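Local coordinates for OxyA protein (Actinoplanes teichomyceticus, PDB 5HH3) that is a heme-dependent cytochrome P450 that probably carries out a phenolic coupling step, cyclising the peptide precursor of a glycopeptide antibiotic, at residues 8-20 and 43-56. Residues are numbered along the deposited sequence; the frame is centred on the assembly and turned at random.
Sequences FEEINVVRAAELH and LGTEESPGGRTAWL. With GOL (glycerol), chain K.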
# COMPACT_ATOMS: atom_id res chain seq x y z
N PHE B 8 5.05 -6.90 0.71
CA PHE B 8 4.22 -7.98 0.19
C PHE B 8 2.74 -7.67 -0.02
O PHE B 8 2.19 -7.87 -1.12
CB PHE B 8 4.37 -9.22 1.09
CG PHE B 8 3.55 -10.38 0.65
CD1 PHE B 8 3.81 -11.02 -0.54
CD2 PHE B 8 2.51 -10.82 1.43
CE1 PHE B 8 3.01 -12.10 -0.97
CE2 PHE B 8 1.72 -11.89 1.04
CZ PHE B 8 1.97 -12.53 -0.17
N GLU B 9 2.08 -7.22 1.04
CA GLU B 9 0.66 -6.88 0.96
C GLU B 9 0.45 -5.69 0.02
O GLU B 9 -0.44 -5.73 -0.84
CB GLU B 9 0.07 -6.53 2.36
CG GLU B 9 -0.03 -7.69 3.34
CD GLU B 9 1.27 -8.05 4.05
OE1 GLU B 9 2.31 -7.40 3.78
OE2 GLU B 9 1.26 -8.98 4.89
N GLU B 10 1.28 -4.66 0.16
CA GLU B 10 1.08 -3.42 -0.59
C GLU B 10 1.30 -3.62 -2.11
O GLU B 10 0.49 -3.17 -2.91
CB GLU B 10 1.99 -2.30 -0.07
CG GLU B 10 1.68 -1.84 1.35
CD GLU B 10 2.37 -2.67 2.43
OE1 GLU B 10 2.78 -3.83 2.20
OE2 GLU B 10 2.54 -2.15 3.53
N ILE B 11 2.42 -4.24 -2.49
CA ILE B 11 2.73 -4.41 -3.92
C ILE B 11 1.67 -5.25 -4.62
O ILE B 11 1.27 -4.94 -5.74
CB ILE B 11 4.18 -4.91 -4.14
CG1 ILE B 11 4.64 -4.65 -5.57
CG2 ILE B 11 4.33 -6.41 -3.82
CD1 ILE B 11 4.77 -3.18 -5.92
N ASN B 12 1.14 -6.26 -3.94
CA ASN B 12 0.12 -7.11 -4.53
C ASN B 12 -1.28 -6.53 -4.55
O ASN B 12 -2.08 -6.86 -5.42
CB ASN B 12 0.21 -8.53 -3.94
CG ASN B 12 1.48 -9.22 -4.38
OD1 ASN B 12 1.69 -9.44 -5.60
ND2 ASN B 12 2.38 -9.46 -3.44
N VAL B 13 -1.58 -5.63 -3.62
CA VAL B 13 -2.77 -4.76 -3.72
C VAL B 13 -2.70 -3.90 -5.00
O VAL B 13 -3.67 -3.80 -5.72
CB VAL B 13 -2.90 -3.85 -2.46
CG1 VAL B 13 -3.73 -2.58 -2.72
CG2 VAL B 13 -3.51 -4.66 -1.32
N VAL B 14 -1.54 -3.31 -5.26
CA VAL B 14 -1.32 -2.49 -6.45
C VAL B 14 -1.50 -3.31 -7.73
O VAL B 14 -2.19 -2.88 -8.62
CB VAL B 14 0.11 -1.86 -6.47
CG1 VAL B 14 0.40 -1.21 -7.82
CG2 VAL B 14 0.25 -0.82 -5.37
N ARG B 15 -0.87 -4.47 -7.80
CA ARG B 15 -0.96 -5.32 -8.98
C ARG B 15 -2.41 -5.75 -9.20
O ARG B 15 -2.88 -5.71 -10.33
CB ARG B 15 -0.07 -6.55 -8.85
CG ARG B 15 1.42 -6.26 -8.92
CD ARG B 15 2.17 -7.55 -8.57
NE ARG B 15 3.62 -7.37 -8.68
CZ ARG B 15 4.54 -7.90 -7.88
NH1 ARG B 15 4.21 -8.65 -6.83
NH2 ARG B 15 5.81 -7.65 -8.11
N ALA B 16 -3.12 -6.10 -8.12
CA ALA B 16 -4.53 -6.48 -8.27
C ALA B 16 -5.39 -5.31 -8.79
O ALA B 16 -6.25 -5.50 -9.66
CB ALA B 16 -5.10 -7.05 -6.98
N ALA B 17 -5.13 -4.10 -8.28
CA ALA B 17 -5.87 -2.91 -8.71
C ALA B 17 -5.68 -2.62 -10.23
O ALA B 17 -6.66 -2.41 -10.93
CB ALA B 17 -5.51 -1.69 -7.88
N GLU B 18 -4.44 -2.65 -10.71
CA GLU B 18 -4.13 -2.52 -12.13
C GLU B 18 -4.92 -3.48 -13.02
O GLU B 18 -5.34 -3.10 -14.08
CB GLU B 18 -2.63 -2.74 -12.44
CG GLU B 18 -1.71 -1.58 -12.15
CD GLU B 18 -1.94 -0.36 -13.04
OE1 GLU B 18 -1.08 -0.08 -13.90
OE2 GLU B 18 -2.96 0.35 -12.84
N LEU B 19 -5.09 -4.72 -12.55
CA LEU B 19 -5.85 -5.74 -13.28
C LEU B 19 -7.35 -5.48 -13.34
O LEU B 19 -8.03 -6.07 -14.16
CB LEU B 19 -5.60 -7.13 -12.67
CG LEU B 19 -4.18 -7.66 -12.88
CD1 LEU B 19 -3.90 -8.92 -12.09
CD2 LEU B 19 -3.90 -7.90 -14.34
N HIS B 20 -7.87 -4.61 -12.48
CA HIS B 20 -9.29 -4.33 -12.40
C HIS B 20 -9.70 -2.93 -12.84
O HIS B 20 -10.77 -2.46 -12.48
CB HIS B 20 -9.79 -4.66 -10.99
CG HIS B 20 -9.78 -6.12 -10.72
ND1 HIS B 20 -8.66 -6.78 -10.29
CD2 HIS B 20 -10.70 -7.07 -10.99
CE1 HIS B 20 -8.91 -8.07 -10.22
NE2 HIS B 20 -10.15 -8.28 -10.65
N LEU B 43 -0.14 -13.50 -8.43
CA LEU B 43 0.24 -12.12 -8.58
C LEU B 43 1.70 -11.96 -8.30
O LEU B 43 2.38 -11.20 -8.98
CB LEU B 43 -0.57 -11.23 -7.63
CG LEU B 43 -2.06 -11.17 -7.87
CD1 LEU B 43 -2.75 -10.46 -6.72
CD2 LEU B 43 -2.32 -10.49 -9.20
N GLY B 44 2.20 -12.69 -7.31
CA GLY B 44 3.60 -12.59 -6.98
C GLY B 44 3.97 -13.42 -5.77
O GLY B 44 3.09 -13.86 -5.01
N THR B 45 5.27 -13.62 -5.58
CA THR B 45 5.80 -14.48 -4.53
C THR B 45 7.02 -13.82 -3.92
O THR B 45 7.86 -13.27 -4.63
CB THR B 45 6.15 -15.89 -5.12
OG1 THR B 45 4.96 -16.51 -5.64
CG2 THR B 45 6.70 -16.81 -4.08
N GLU B 46 7.16 -13.91 -2.60
CA GLU B 46 8.39 -13.49 -1.93
C GLU B 46 9.47 -14.52 -2.26
O GLU B 46 9.23 -15.73 -2.10
CB GLU B 46 8.20 -13.41 -0.41
CG GLU B 46 7.10 -12.48 -0.01
CD GLU B 46 6.94 -12.40 1.50
OE1 GLU B 46 6.61 -13.44 2.13
OE2 GLU B 46 7.13 -11.30 2.02
N GLU B 47 10.62 -14.04 -2.72
CA GLU B 47 11.73 -14.89 -3.21
C GLU B 47 12.71 -15.33 -2.13
O GLU B 47 13.85 -14.89 -2.14
CB GLU B 47 12.52 -14.11 -4.28
N SER B 48 12.29 -16.21 -1.23
CA SER B 48 13.14 -16.76 -0.15
C SER B 48 12.42 -17.99 0.40
O SER B 48 11.21 -18.13 0.16
CB SER B 48 13.33 -15.74 0.99
OG SER B 48 12.06 -15.26 1.47
N PRO B 49 13.12 -18.86 1.14
CA PRO B 49 12.45 -19.96 1.84
C PRO B 49 11.35 -19.43 2.77
O PRO B 49 11.62 -18.54 3.59
CB PRO B 49 13.57 -20.61 2.66
CG PRO B 49 14.82 -20.26 1.92
CD PRO B 49 14.59 -18.91 1.31
N GLY B 50 10.15 -19.98 2.66
CA GLY B 50 9.01 -19.51 3.44
C GLY B 50 8.26 -18.34 2.81
O GLY B 50 7.24 -17.93 3.32
N GLY B 51 8.76 -17.79 1.70
CA GLY B 51 8.12 -16.68 1.02
C GLY B 51 6.68 -16.97 0.66
O GLY B 51 6.33 -18.08 0.19
N ARG B 52 5.84 -15.97 0.87
CA ARG B 52 4.42 -16.12 0.62
C ARG B 52 4.09 -15.77 -0.81
O ARG B 52 4.81 -15.01 -1.45
CB ARG B 52 3.63 -15.21 1.56
CG ARG B 52 3.91 -15.50 3.04
CD ARG B 52 3.43 -14.33 3.88
NE ARG B 52 4.41 -13.25 3.89
CZ ARG B 52 4.21 -12.05 4.45
NH1 ARG B 52 3.05 -11.75 5.07
NH2 ARG B 52 5.17 -11.12 4.38
N THR B 53 2.96 -16.28 -1.26
CA THR B 53 2.43 -16.01 -2.58
C THR B 53 1.10 -15.29 -2.47
O THR B 53 0.24 -15.63 -1.63
CB THR B 53 2.23 -17.31 -3.36
OG1 THR B 53 3.49 -17.94 -3.54
CG2 THR B 53 1.54 -17.09 -4.70
N ALA B 54 0.94 -14.29 -3.32
CA ALA B 54 -0.32 -13.61 -3.48
C ALA B 54 -0.98 -14.14 -4.75
O ALA B 54 -0.38 -14.10 -5.84
CB ALA B 54 -0.11 -12.12 -3.55
N TRP B 55 -2.18 -14.68 -4.58
CA TRP B 55 -2.93 -15.32 -5.63
C TRP B 55 -4.16 -14.48 -6.01
O TRP B 55 -4.72 -13.75 -5.17
CB TRP B 55 -3.47 -16.66 -5.16
CG TRP B 55 -2.49 -17.68 -4.68
CD1 TRP B 55 -2.08 -17.88 -3.40
CD2 TRP B 55 -1.88 -18.71 -5.47
NE1 TRP B 55 -1.22 -18.94 -3.34
CE2 TRP B 55 -1.10 -19.49 -4.60
CE3 TRP B 55 -1.91 -19.05 -6.84
CZ2 TRP B 55 -0.36 -20.59 -5.03
CZ3 TRP B 55 -1.16 -20.20 -7.28
CH2 TRP B 55 -0.40 -20.93 -6.38
N LEU B 56 -4.58 -14.64 -7.26
CA LEU B 56 -5.83 -14.07 -7.76
C LEU B 56 -6.73 -15.21 -8.17
O LEU B 56 -6.33 -16.00 -9.01
CB LEU B 56 -5.55 -13.19 -8.98
CG LEU B 56 -6.74 -12.50 -9.64
CD1 LEU B 56 -7.26 -11.37 -8.77
CD2 LEU B 56 -6.34 -11.97 -11.01
C1 GOL K . 4.62 -5.88 4.55
O1 GOL K . 5.49 -4.79 4.86
C2 GOL K . 5.39 -7.19 4.38
O2 GOL K . 6.51 -6.99 3.51
C3 GOL K . 5.87 -7.75 5.72
O3 GOL K . 4.92 -8.69 6.24
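Phe8, in the first turn of helix 8-19, sets its ring between the side chains of Glu46 and Arg52, at the base of the hairpin's loop. With CG anti to the backbone N (chi1 179°), the ring reaches down to the strand, where CZ lies 3.6 Å from Arg52 CB in an off-centre CH-pi contact and its edge meets the Thr53-Ala54 peptide. Arg52 bends at chi3 (-81°), laying one face of its guanidinium over Phe8 CD2. Glu46 fixes that pose: Arg52 NE meets Glu46 OE1 at 2.8 Å and NH2 meets Glu46 OE2, a side-on grip, while the backbone N of Arg52 uses the anti lone pair of Glu46 OE1. Glu9 OE2 lies 3.3 Å from Arg52 NH1, a salt bridge with weak hydrogen-bond geometry, and a glycerol, probably from the crystallisation liquor, bridges Phe8 N and Arg52 NH2. Farther along, the Leu43 side chain points back past those of Asn12 and Leu19, its CD2 3.6 Å from Leu19 CD1. Asn12 rests CG on Ala54 CB (3.4 Å), its amide pinned by bonds from ND2 to Phe8 O and from Arg15 NH1 to OD1. The backbone N atoms of Leu43 and Gly44 both bond to Ala54 O, the mark of a classic beta bulge. The N-terminal helix thus covers the P450 beta sheet near its edge, its axis 23° from that of strand 53-56, with helix 29-37 against Leu19 and Leu56 and strand 309-312 flanking Phe8 and Ala54.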